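Local coordinates for protein putative dihydrodipicolinate synthase (PDB 2PCQ) that belongs to the dihydrodipicolinate synthetase family of TIM-barrel proteins and is a putative synthase of that family, at residues A[161-165]-A[166-170]; A[182-186]-A[187-191]. All blocks are in the same frame, centred on the assembly; numbering follows the deposited sequence.

Contact 1 of 2, residues A[161-165]-A[166-170]; sequences IAFYQ and ARLQE. With K (potassium ion), chain B.
One face of the Phe163 ring is overlaid by the aliphatic part of Arg167, one helical turn on: CB stands 4.3 Å above the plane of the Phe163 ring, displaced toward its rim, with CG over the same ring. Tyr164 CD1 comes in at the edge, in the plane of the phenyl ring. Phe163 CG is anti to the backbone N (chi1 173°), which carries the ring along the helix toward the arginine. Arg167 CD meets Phe163 CE1 at 3.2 Å, a tight approach; the bend at chi3 (82°) then turns the guanidinium almost perpendicular to the phenyl plane, with CE1 near its edge. NH1 goes on to a salt bridge with Glu140. Leu168 brings its CD1 branch to 3.9 Å from Tyr164 CD1, approaching the tyrosine ring obliquely.

In the backbone, Arg167 N bonds Phe163 O at 2.9 Å and Leu168 N reaches Tyr164 O at 2.8 Å, the last turn before Leu168 leaves helical geometry. Further on, Glu170 O joins the carbonyls of Ala143, His145 and Val148 around a potassium ion.

Tyr164 OH bonds Asp153 of strand 148-153. Helix 158-167 is the helix of a beta-alpha-beta unit between strands 148-153 and 172-175; Phe163, Tyr164 and Leu168 pack on helix 136-142, and Phe163 and Ala166 also meet Phe227 of a second subunit.

Contact 2 of 2, residues A[182-186]-A[187-191]; sequences LGALA and LGAEG
Backbone hydrogen bonds between the last turn of helix 181-186 and the residues after it dominate this contact. Leu187 N returns to Gly183 O at 3.1 Å, while Gly188, at positive phi (91°), is the C-prime residue of a Schellman motif: Ala189 N bonds Ala184 O at 3.1 Å, nearly straight at 170°, and Gly188 N bonds Leu185 O at 3.0 Å. In both Schellman bonds the donor lies above the carbonyl plane rather than on a lone pair. A water adds a further link, donating to Leu185 O and to Ala189 O, each at 2.7 Å.

Apolar contacts are small. Ala189 CB points back at the helix and meets Ala184 CB at 4.1 Å and Leu185 CD2 at 4.4 Å. Two van der Waals contacts are made with carbonyl oxygens instead: Leu185 CD2 passes 3.7 Å from Ala189 O, and Leu187 CG, beside its own backbone N (chi1 -69°), lies 3.5 Å from Gly183 O.

Away from the turn, Leu187 packs against helix 158-167 and Leu185 against helix 201-212. Ala186 touches Ala186 of a second subunit, and its carbonyl accepts a bond from Gln220 of that subunit. The chain then enters strand 191-193, where Gly191 shares a backbone hydrogen bond with Thr175 of the parallel strand 172-175.

In the fold
Contact 1 and contact 2 follow each other along the chain, their centres about 11 Å apart on the same side of the chain's centre. The first finishes helix 158-167 and the second helix 181-186, with strand 172-175 between them. Both helix ends lie in the outer helical layer around the eight-stranded parallel barrel, and contact 2 runs on into the last barrel strand, 191-193. They touch directly: Gln165 NE2 packs 3.1 Å from Leu187 C, and Ile161 CG2 lies 3.5 Å from Leu187 O. Each also meets the second subunit, so these neighbouring helix ends form part of a subunit interface in the four-chain assembly, with the last residue of contact 1 supplying a ligand to the potassium ion.

Contact 1 of 2, residues A[161-165]-A[166-170]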
# COMPACT_ATOMS: atom_id res chain seq x y z
N ILE A 161 14.23 6.32 -13.00
CA ILE A 161 14.91 6.60 -14.27
C ILE A 161 15.90 7.76 -14.07
O ILE A 161 17.03 7.70 -14.55
CB ILE A 161 13.91 6.99 -15.38
CG1 ILE A 161 12.85 5.89 -15.56
CG2 ILE A 161 14.65 7.26 -16.68
CD1 ILE A 161 13.38 4.59 -16.10
N ALA A 162 15.45 8.80 -13.37
CA ALA A 162 16.29 9.96 -13.11
C ALA A 162 17.52 9.55 -12.30
O ALA A 162 18.62 10.08 -12.50
CB ALA A 162 15.49 11.03 -12.36
N PHE A 163 17.32 8.61 -11.38
CA PHE A 163 18.41 8.11 -10.55
C PHE A 163 19.47 7.43 -11.42
O PHE A 163 20.65 7.73 -11.30
CB PHE A 163 17.87 7.11 -9.52
CG PHE A 163 18.95 6.42 -8.72
CD1 PHE A 163 19.42 6.98 -7.54
CD2 PHE A 163 19.50 5.23 -9.17
CE1 PHE A 163 20.43 6.35 -6.80
CE2 PHE A 163 20.51 4.59 -8.44
CZ PHE A 163 20.98 5.16 -7.26
N TYR A 164 19.04 6.52 -12.28
CA TYR A 164 20.00 5.82 -13.14
C TYR A 164 20.80 6.83 -13.95
O TYR A 164 22.02 6.71 -14.09
CB TYR A 164 19.28 4.89 -14.13
CG TYR A 164 18.25 3.95 -13.54
CD1 TYR A 164 18.47 3.30 -12.33
CD2 TYR A 164 17.06 3.69 -14.22
CE1 TYR A 164 17.52 2.41 -11.81
CE2 TYR A 164 16.11 2.81 -13.71
CZ TYR A 164 16.35 2.18 -12.51
OH TYR A 164 15.39 1.32 -12.01
N GLN A 165 20.10 7.84 -14.47
CA GLN A 165 20.70 8.88 -15.29
C GLN A 165 21.77 9.69 -14.55
O GLN A 165 22.84 9.97 -15.10
CB GLN A 165 19.62 9.83 -15.81
CG GLN A 165 20.16 10.99 -16.64
CD GLN A 165 19.07 11.95 -17.08
OE1 GLN A 165 18.30 12.43 -16.25
NE2 GLN A 165 19.01 12.23 -18.37
N ALA A 166 21.47 10.08 -13.32
CA ALA A 166 22.40 10.89 -12.54
C ALA A 166 23.53 10.12 -11.86
O ALA A 166 24.62 10.65 -11.69
CB ALA A 166 21.62 11.70 -11.50
N ARG A 167 23.27 8.87 -11.49
CA ARG A 167 24.29 8.11 -10.77
C ARG A 167 24.95 6.92 -11.47
O ARG A 167 26.03 6.50 -11.06
CB ARG A 167 23.72 7.61 -9.43
CG ARG A 167 23.47 8.71 -8.41
CD ARG A 167 23.10 8.11 -7.05
NE ARG A 167 24.27 7.70 -6.26
CZ ARG A 167 24.19 7.02 -5.12
NH1 ARG A 167 23.01 6.67 -4.63
NH2 ARG A 167 25.30 6.71 -4.45
N LEU A 168 24.34 6.39 -12.52
CA LEU A 168 24.92 5.21 -13.15
C LEU A 168 25.45 5.37 -14.57
O LEU A 168 24.74 5.83 -15.46
CB LEU A 168 23.90 4.07 -13.12
CG LEU A 168 23.25 3.79 -11.75
CD1 LEU A 168 22.27 2.62 -11.87
CD2 LEU A 168 24.34 3.47 -10.72
N GLN A 169 26.70 4.96 -14.77
CA GLN A 169 27.33 5.00 -16.08
C GLN A 169 27.49 3.55 -16.53
O GLN A 169 27.40 2.64 -15.70
CB GLN A 169 28.70 5.67 -15.99
CG GLN A 169 28.66 7.09 -15.46
CD GLN A 169 30.01 7.76 -15.50
OE1 GLN A 169 30.56 8.03 -16.57
NE2 GLN A 169 30.57 8.04 -14.33
N GLU A 170 27.73 3.33 -17.81
CA GLU A 170 27.86 1.97 -18.33
C GLU A 170 26.62 1.19 -17.89
O GLU A 170 26.72 0.02 -17.51
CB GLU A 170 29.11 1.29 -17.76
CG GLU A 170 30.44 1.87 -18.22
CD GLU A 170 31.63 1.10 -17.67
OE1 GLU A 170 31.42 0.13 -16.91
OE2 GLU A 170 32.78 1.47 -18.00
K K B . 27.60 -2.79 -16.36
O HOH W 1 30.68 -2.52 -15.84
O HOH W 2 28.08 -3.38 -19.38

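Contact 2 of 2, residues A[182-186]-A[187-191]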
# COMPACT_ATOMS: atom_id res chain seq x y z
N LEU A 182 8.08 9.78 -23.44
CA LEU A 182 8.88 10.97 -23.70
C LEU A 182 9.56 11.46 -22.42
O LEU A 182 10.69 11.97 -22.47
CB LEU A 182 8.02 12.09 -24.30
CG LEU A 182 8.77 13.38 -24.67
CD1 LEU A 182 9.93 13.05 -25.60
CD2 LEU A 182 7.81 14.35 -25.35
N GLY A 183 8.89 11.30 -21.29
CA GLY A 183 9.48 11.72 -20.03
C GLY A 183 10.71 10.88 -19.69
O GLY A 183 11.71 11.40 -19.21
N ALA A 184 10.63 9.58 -19.96
CA ALA A 184 11.74 8.68 -19.69
C ALA A 184 12.92 9.03 -20.59
O ALA A 184 14.07 9.02 -20.14
CB ALA A 184 11.32 7.24 -19.94
N LEU A 185 12.64 9.35 -21.85
CA LEU A 185 13.68 9.72 -22.80
C LEU A 185 14.40 10.98 -22.33
O LEU A 185 15.62 11.07 -22.39
CB LEU A 185 13.08 9.95 -24.19
CG LEU A 185 12.48 8.71 -24.88
CD1 LEU A 185 11.96 9.11 -26.26
CD2 LEU A 185 13.55 7.62 -25.01
N ALA A 186 13.62 11.94 -21.85
CA ALA A 186 14.20 13.19 -21.36
C ALA A 186 15.12 12.87 -20.19
O ALA A 186 16.13 13.54 -19.98
CB ALA A 186 13.09 14.13 -20.90
N LEU A 187 14.75 11.84 -19.43
CA LEU A 187 15.54 11.43 -18.28
C LEU A 187 16.60 10.36 -18.57
O LEU A 187 17.00 9.60 -17.69
CB LEU A 187 14.60 10.98 -17.14
CG LEU A 187 13.79 12.14 -16.52
CD1 LEU A 187 12.74 11.61 -15.57
CD2 LEU A 187 14.75 13.10 -15.80
N GLY A 188 17.04 10.30 -19.83
CA GLY A 188 18.11 9.38 -20.20
C GLY A 188 17.89 7.96 -20.69
O GLY A 188 18.87 7.29 -21.00
N ALA A 189 16.66 7.49 -20.76
CA ALA A 189 16.43 6.12 -21.23
C ALA A 189 16.97 5.95 -22.65
O ALA A 189 16.84 6.84 -23.49
CB ALA A 189 14.94 5.79 -21.20
N GLU A 190 17.59 4.80 -22.90
CA GLU A 190 18.15 4.49 -24.21
C GLU A 190 17.02 4.21 -25.19
O GLU A 190 17.14 4.44 -26.39
CB GLU A 190 19.08 3.28 -24.12
CG GLU A 190 19.68 2.85 -25.46
CD GLU A 190 20.55 1.61 -25.34
OE1 GLU A 190 21.51 1.62 -24.55
OE2 GLU A 190 20.26 0.61 -26.04
N GLY A 191 15.91 3.70 -24.67
CA GLY A 191 14.78 3.41 -25.53
C GLY A 191 13.64 2.78 -24.76
O GLY A 191 13.55 2.92 -23.54
O HOH W 3 17.21 9.46 -23.84